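Local coordinates for uncharacterized protein (Staphylococcus aureus subsp. aureus Mu50, PDB 4EBG), which is of unknown function but appears to be a secreted protein with a cystatin-like fold, a helix packed on an antiparallel sheet, at residues Asp7-Glu12 with Ile47-Gln52; Asn37-Lys42 with Glu92-Glu97. All blocks are in the same frame, centred on the assembly; numbering follows the deposited sequence.

Interaction 1: residues Asp7-Glu12 with Ile47-Gln52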
loop_
_atom_site.group_PDB
_atom_site.type_symbol
_atom_site.label_atom_id
_atom_site.label_comp_id
_atom_site.label_asym_id
_atom_site.label_seq_id
_atom_site.Cartn_x
_atom_site.Cartn_y
_atom_site.Cartn_z
ATOM N N ASP B 7 -1.068 -9.990 -17.871
ATOM C CA ASP B 7 -1.065 -8.555 -17.955
ATOM C C ASP B 7 -2.001 -7.922 -16.899
ATOM O O ASP B 7 -1.687 -6.903 -16.321
ATOM C CB ASP B 7 -1.544 -8.130 -19.363
ATOM C CG ASP B 7 -0.478 -8.295 -20.458
ATOM O OD1 ASP B 7 0.707 -8.440 -20.135
ATOM O OD2 ASP B 7 -0.841 -8.244 -21.663
ATOM N N LYS B 8 -3.170 -8.524 -16.689
ATOM C CA LYS B 8 -4.095 -8.080 -15.671
ATOM C C LYS B 8 -3.458 -8.127 -14.291
ATOM O O LYS B 8 -3.698 -7.240 -13.484
ATOM C CB LYS B 8 -5.394 -8.892 -15.682
ATOM C CG LYS B 8 -6.229 -8.736 -16.961
ATOM C CD LYS B 8 -7.456 -9.599 -16.928
ATOM C CE LYS B 8 -8.249 -9.576 -18.242
ATOM N NZ LYS B 8 -9.200 -10.736 -18.336
ATOM N N VAL B 9 -2.752 -9.212 -14.017
ATOM C CA VAL B 9 -2.064 -9.379 -12.729
ATOM C C VAL B 9 -1.041 -8.272 -12.512
ATOM O O VAL B 9 -1.036 -7.620 -11.452
ATOM C CB VAL B 9 -1.444 -10.808 -12.598
ATOM C CG1 VAL B 9 -0.528 -10.870 -11.396
ATOM C CG2 VAL B 9 -2.570 -11.855 -12.472
ATOM N N TYR B 10 -0.165 -8.030 -13.492
ATOM C CA TYR B 10 0.853 -7.011 -13.313
ATOM C C TYR B 10 0.210 -5.616 -13.250
ATOM O O TYR B 10 0.703 -4.782 -12.482
ATOM C CB TYR B 10 1.956 -7.097 -14.390
ATOM C CG TYR B 10 2.970 -8.178 -14.045
ATOM C CD1 TYR B 10 4.015 -7.919 -13.223
ATOM C CD2 TYR B 10 2.807 -9.484 -14.476
ATOM C CE1 TYR B 10 4.895 -8.913 -12.842
ATOM C CE2 TYR B 10 3.681 -10.484 -14.100
ATOM C CZ TYR B 10 4.709 -10.203 -13.279
ATOM O OH TYR B 10 5.575 -11.161 -12.850
ATOM N N LYS B 11 -0.872 -5.394 -13.975
ATOM C CA LYS B 11 -1.532 -4.087 -13.864
ATOM C C LYS B 11 -2.038 -3.881 -12.448
ATOM O O LYS B 11 -1.885 -2.806 -11.848
ATOM C CB LYS B 11 -2.659 -4.011 -14.874
ATOM C CG LYS B 11 -3.460 -2.718 -14.747
ATOM C CD LYS B 11 -4.460 -2.550 -15.918
ATOM C CE LYS B 11 -5.359 -1.355 -15.734
ATOM N NZ LYS B 11 -6.437 -1.599 -14.751
ATOM N N GLU B 12 -2.690 -4.906 -11.889
ATOM C CA GLU B 12 -3.257 -4.808 -10.565
ATOM C C GLU B 12 -2.122 -4.628 -9.540
ATOM O O GLU B 12 -2.255 -3.832 -8.628
ATOM C CB GLU B 12 -4.106 -6.042 -10.259
ATOM C CG GLU B 12 -4.766 -5.998 -8.929
ATOM C CD GLU B 12 -5.837 -4.948 -8.794
ATOM O OE1 GLU B 12 -6.325 -4.422 -9.819
ATOM O OE2 GLU B 12 -6.210 -4.684 -7.624
ATOM N N ILE B 47 -2.401 -17.432 -10.600
ATOM C CA ILE B 47 -1.153 -16.925 -11.107
ATOM C C ILE B 47 -0.339 -16.413 -9.934
ATOM O O ILE B 47 -0.830 -15.646 -9.133
ATOM C CB ILE B 47 -1.409 -15.815 -12.171
ATOM C CG1 ILE B 47 -2.266 -16.378 -13.313
ATOM C CG2 ILE B 47 -0.098 -15.231 -12.677
ATOM C CD1 ILE B 47 -2.567 -15.335 -14.440
ATOM N N VAL B 48 0.913 -16.867 -9.813
ATOM C CA VAL B 48 1.819 -16.490 -8.748
ATOM C C VAL B 48 2.933 -15.705 -9.365
ATOM O O VAL B 48 3.577 -16.164 -10.319
ATOM C CB VAL B 48 2.340 -17.723 -7.979
ATOM C CG1 VAL B 48 3.298 -17.230 -6.893
ATOM C CG2 VAL B 48 1.241 -18.547 -7.363
ATOM N N ILE B 49 3.200 -14.511 -8.811
ATOM C CA ILE B 49 4.273 -13.676 -9.245
ATOM C C ILE B 49 5.247 -13.437 -8.118
ATOM O O ILE B 49 4.860 -13.361 -6.969
ATOM C CB ILE B 49 3.806 -12.343 -9.889
ATOM C CG1 ILE B 49 3.106 -11.461 -8.871
ATOM C CG2 ILE B 49 2.946 -12.661 -11.128
ATOM C CD1 ILE B 49 2.719 -10.069 -9.455
ATOM N N GLY B 50 6.508 -13.282 -8.477
ATOM C CA GLY B 50 7.571 -12.909 -7.580
ATOM C C GLY B 50 8.191 -11.630 -8.127
ATOM O O GLY B 50 8.667 -11.600 -9.247
ATOM N N ILE B 51 8.244 -10.586 -7.290
ATOM C CA ILE B 51 8.589 -9.279 -7.765
ATOM C C ILE B 51 9.535 -8.582 -6.798
ATOM O O ILE B 51 9.595 -8.901 -5.611
ATOM C CB ILE B 51 7.310 -8.401 -7.952
ATOM C CG1 ILE B 51 6.639 -8.054 -6.630
ATOM C CG2 ILE B 51 6.348 -9.016 -8.934
ATOM C CD1 ILE B 51 5.616 -6.988 -6.663
ATOM N N GLN B 52 10.219 -7.581 -7.319
ATOM C CA GLN B 52 11.031 -6.689 -6.484
ATOM C C GLN B 52 10.124 -5.636 -5.841
ATOM O O GLN B 52 9.859 -4.591 -6.388
ATOM C CB GLN B 52 12.131 -5.996 -7.286
ATOM C CG GLN B 52 13.092 -5.204 -6.383
ATOM C CD GLN B 52 13.980 -4.231 -7.159
ATOM O OE1 GLN B 52 14.033 -4.202 -8.397
ATOM N NE2 GLN B 52 14.624 -3.391 -6.436
#
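Val9 and Tyr10 of helix 3-23 press onto Ile47, Ile49 and Ile51, whose side chains rise from the same face of strand 46-52. The tight part lies around Ile49. Its CG2 methyl sits 3.5 Å from Tyr10 OH and also close to Tyr10 CZ, while its CD1 methyl lies 4.2 Å above one face of the Tyr10 ring, nearer the ring's margin than its centre. With CG1 held between the backbone N and the carbonyl carbon (chi1 65°), Ile49 turns that terminal methyl into the corner between the two helix residues, where it also meets Val9 CG1 at 3.9 Å. Val9 straddles two strand residues: CG1 goes to Ile49, and CG2 reaches Ile47 CD1 at 4.0 Å. Looser contact follows toward Ile51, whose CG2 approaches Tyr10 CE1 obliquely at 4.2 Å. On the solvent side, Lys11 is exposed and Asp7 OD1 is hydrogen-bonded to Gln3 NE2 within the same helix; neither residue meets the strand. The helix and strand segments cross at -49° with their axes 9.9 Å apart, the helix-on-sheet layer of a cystatin-like fold. All five touching residues are buried and no hydrogen bond crosses, so the segments cohere by apolar packing, while a bond to Thr38 OG1 on the adjacent strand satisfies the one buried hydroxyl, Tyr10 OH.

Interaction 2: residues Asn37-Lys42 with Glu92-Glu97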
loop_
_atom_site.group_PDB
_atom_site.type_symbol
_atom_site.label_atom_id
_atom_site.label_comp_id
_atom_site.label_asym_id
_atom_site.label_seq_id
_atom_site.Cartn_x
_atom_site.Cartn_y
_atom_site.Cartn_z
ATOM N N ASN B 37 9.339 -13.082 -11.701
ATOM C CA ASN B 37 9.019 -14.471 -11.907
ATOM C C ASN B 37 7.523 -14.635 -11.972
ATOM O O ASN B 37 6.790 -14.087 -11.157
ATOM C CB ASN B 37 9.621 -15.307 -10.800
ATOM C CG ASN B 37 11.117 -15.290 -10.829
ATOM O OD1 ASN B 37 11.722 -15.122 -11.907
ATOM N ND2 ASN B 37 11.731 -15.513 -9.668
ATOM N N THR B 38 7.002 -15.381 -12.961
ATOM C CA THR B 38 5.609 -15.641 -13.161
ATOM C C THR B 38 5.356 -17.114 -13.384
ATOM O O THR B 38 6.050 -17.751 -14.198
ATOM C CB THR B 38 5.045 -14.841 -14.367
ATOM O OG1 THR B 38 5.431 -13.481 -14.246
ATOM C CG2 THR B 38 3.568 -14.974 -14.496
ATOM N N HIS B 39 4.388 -17.677 -12.674
ATOM C CA HIS B 39 3.929 -19.030 -12.881
ATOM C C HIS B 39 2.414 -19.064 -12.943
ATOM O O HIS B 39 1.742 -18.405 -12.138
ATOM C CB HIS B 39 4.390 -19.975 -11.779
ATOM C CG HIS B 39 5.867 -20.226 -11.782
ATOM N ND1 HIS B 39 6.766 -19.367 -11.205
ATOM C CD2 HIS B 39 6.601 -21.240 -12.315
ATOM C CE1 HIS B 39 7.993 -19.841 -11.368
ATOM N NE2 HIS B 39 7.919 -20.994 -12.003
ATOM N N VAL B 40 1.848 -19.817 -13.884
ATOM C CA VAL B 40 0.416 -20.007 -14.025
ATOM C C VAL B 40 0.061 -21.444 -13.665
ATOM O O VAL B 40 0.772 -22.394 -14.062
ATOM C CB VAL B 40 -0.063 -19.701 -15.464
ATOM C CG1 VAL B 40 -1.549 -19.954 -15.637
ATOM C CG2 VAL B 40 0.339 -18.296 -15.870
ATOM N N TYR B 41 -1.051 -21.602 -12.937
ATOM C CA TYR B 41 -1.547 -22.878 -12.483
ATOM C C TYR B 41 -3.001 -23.017 -12.837
ATOM O O TYR B 41 -3.714 -22.045 -13.043
ATOM C CB TYR B 41 -1.357 -23.049 -10.970
ATOM C CG TYR B 41 0.053 -22.872 -10.552
ATOM C CD1 TYR B 41 0.930 -23.967 -10.558
ATOM C CD2 TYR B 41 0.577 -21.622 -10.191
ATOM C CE1 TYR B 41 2.310 -23.817 -10.210
ATOM C CE2 TYR B 41 1.907 -21.504 -9.847
ATOM C CZ TYR B 41 2.782 -22.577 -9.896
ATOM O OH TYR B 41 4.107 -22.391 -9.582
ATOM N N LYS B 42 -3.444 -24.263 -12.774
ATOM C CA LYS B 42 -4.861 -24.626 -12.922
ATOM C C LYS B 42 -5.473 -23.960 -14.140
ATOM O O LYS B 42 -6.555 -23.408 -14.112
ATOM C CB LYS B 42 -5.617 -24.420 -11.587
ATOM C CG LYS B 42 -5.189 -25.499 -10.524
ATOM C CD LYS B 42 -5.997 -25.517 -9.266
ATOM C CE LYS B 42 -5.389 -26.403 -8.207
ATOM N NZ LYS B 42 -6.291 -26.494 -7.000
ATOM N N GLU B 92 5.731 -20.857 -17.138
ATOM C CA GLU B 92 6.788 -20.264 -16.299
ATOM C C GLU B 92 7.495 -19.186 -17.117
ATOM O O GLU B 92 7.889 -19.430 -18.276
ATOM C CB GLU B 92 7.817 -21.331 -15.866
ATOM C CG GLU B 92 9.066 -20.791 -15.143
ATOM C CD GLU B 92 9.956 -21.894 -14.608
ATOM O OE1 GLU B 92 10.648 -22.565 -15.400
ATOM O OE2 GLU B 92 10.024 -22.063 -13.371
ATOM N N ASP B 93 7.744 -18.031 -16.497
ATOM C CA ASP B 93 8.573 -16.970 -17.035
ATOM C C ASP B 93 9.472 -16.541 -15.876
ATOM O O ASP B 93 9.058 -15.760 -15.035
ATOM C CB ASP B 93 7.692 -15.827 -17.578
ATOM C CG ASP B 93 8.456 -14.714 -18.236
ATOM O OD1 ASP B 93 9.687 -14.790 -18.269
ATOM O OD2 ASP B 93 7.790 -13.755 -18.728
ATOM N N GLU B 94 10.629 -17.172 -15.772
ATOM C CA GLU B 94 11.524 -17.039 -14.631
ATOM C C GLU B 94 12.701 -16.186 -15.010
ATOM O O GLU B 94 13.593 -16.640 -15.735
ATOM C CB GLU B 94 12.026 -18.417 -14.188
ATOM C CG GLU B 94 12.732 -18.453 -12.874
ATOM C CD GLU B 94 11.821 -18.484 -11.661
ATOM O OE1 GLU B 94 10.591 -18.324 -11.800
ATOM O OE2 GLU B 94 12.375 -18.675 -10.564
ATOM N N ASN B 95 12.705 -14.952 -14.572
ATOM C CA ASN B 95 13.755 -14.028 -14.891
ATOM C C ASN B 95 14.729 -13.724 -13.759
ATOM O O ASN B 95 15.763 -13.099 -13.992
ATOM C CB ASN B 95 13.161 -12.742 -15.387
ATOM C CG ASN B 95 12.378 -12.950 -16.638
ATOM O OD1 ASN B 95 12.968 -13.256 -17.696
ATOM N ND2 ASN B 95 11.058 -12.844 -16.551
ATOM N N VAL B 96 14.420 -14.217 -12.546
ATOM C CA VAL B 96 15.274 -13.987 -11.380
ATOM C C VAL B 96 15.515 -15.325 -10.729
ATOM O O VAL B 96 14.587 -15.926 -10.169
ATOM C CB VAL B 96 14.656 -12.986 -10.410
ATOM C CG1 VAL B 96 15.596 -12.825 -9.176
ATOM C CG2 VAL B 96 14.379 -11.650 -11.102
ATOM N N GLU B 97 16.759 -15.817 -10.889
ATOM C CA GLU B 97 17.243 -17.012 -10.226
ATOM C C GLU B 97 17.888 -16.615 -8.905
ATOM O O GLU B 97 18.832 -15.750 -8.839
ATOM C CB GLU B 97 18.263 -17.769 -11.087
ATOM C CG GLU B 97 17.667 -18.711 -12.129
ATOM C CD GLU B 97 18.695 -19.658 -12.750
ATOM O OE1 GLU B 97 19.210 -20.545 -12.038
ATOM O OE2 GLU B 97 18.968 -19.531 -13.960
HETATM O O HOH W 1 7.862 -13.151 -15.336
#
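Backbone bonds pair Thr38 with Asp93 in both directions: Thr38 N reaches Asp93 O at 2.9 Å, and Asp93 N bonds Thr38 O. This antiparallel hydrogen-bonded pair is flanked by the non-hydrogen-bonded pairs Asn37-Glu94 and His39-Glu92, whose side chains share the other face. Hydrogen bonds of the Asn37 side-chain amide continue the pairing where strand 91-94, an outermost strand of the chain's antiparallel sheet, gives way to loop. Asn37 OD1 accepts Val96 N at 2.9 Å and, weakly, Asn95 N; Asn37 ND2 returns a nearly straight bond to an in-plane lone pair of Val96 O (2.9 Å). The side-chain amide thus grips the backbone of Val96 much as a strand would, and a further bond from ND2 to Tyr62 OH helps fix its rotation. In the His-carboxylate hydrogen bond, His39 NE2 donates to Glu92 OE2 at 2.7 Å, meeting the anti side of a carboxylate turned 71° from the ring. Glu94 bends at chi2 (81°), which folds its carboxylate over the Asn37 amide, the two planes stacked 7° apart, and brings OE1 to 3.0 Å from His39 CE1 at the ring edge. A water donates to Asp93 O and also bonds Thr38 OG1, whose other partner is Tyr10 OH. Strand 37-41 lies between strands 46-52 and 91-94; Thr38 faces helix 3-23, touching Ile6, whereas His39 packs on Met84 of helix 80-86.

In the fold
Strand 37-41 joins the two contacts: it pairs with strand 46-52 of interaction 1 on one side and with strand 91-94 of interaction 2 on the other. The backbone hydrogen bond Gly50 N to Asn37 O (2.8 Å) links the strands, and a phenol-hydroxyl bond ties helix 3-23 to strand 37-41. Interaction 1 is core, near the centre of the chain, and apolar; it stacks helix on sheet. Interaction 2 lies farther out and is partly buried; it extends the sheet edgewise through backbone, amide and carboxylate bonds. The chemistry therefore shifts from methyls and a phenol ring beneath the helix to polar and charged groups at the sheet's border.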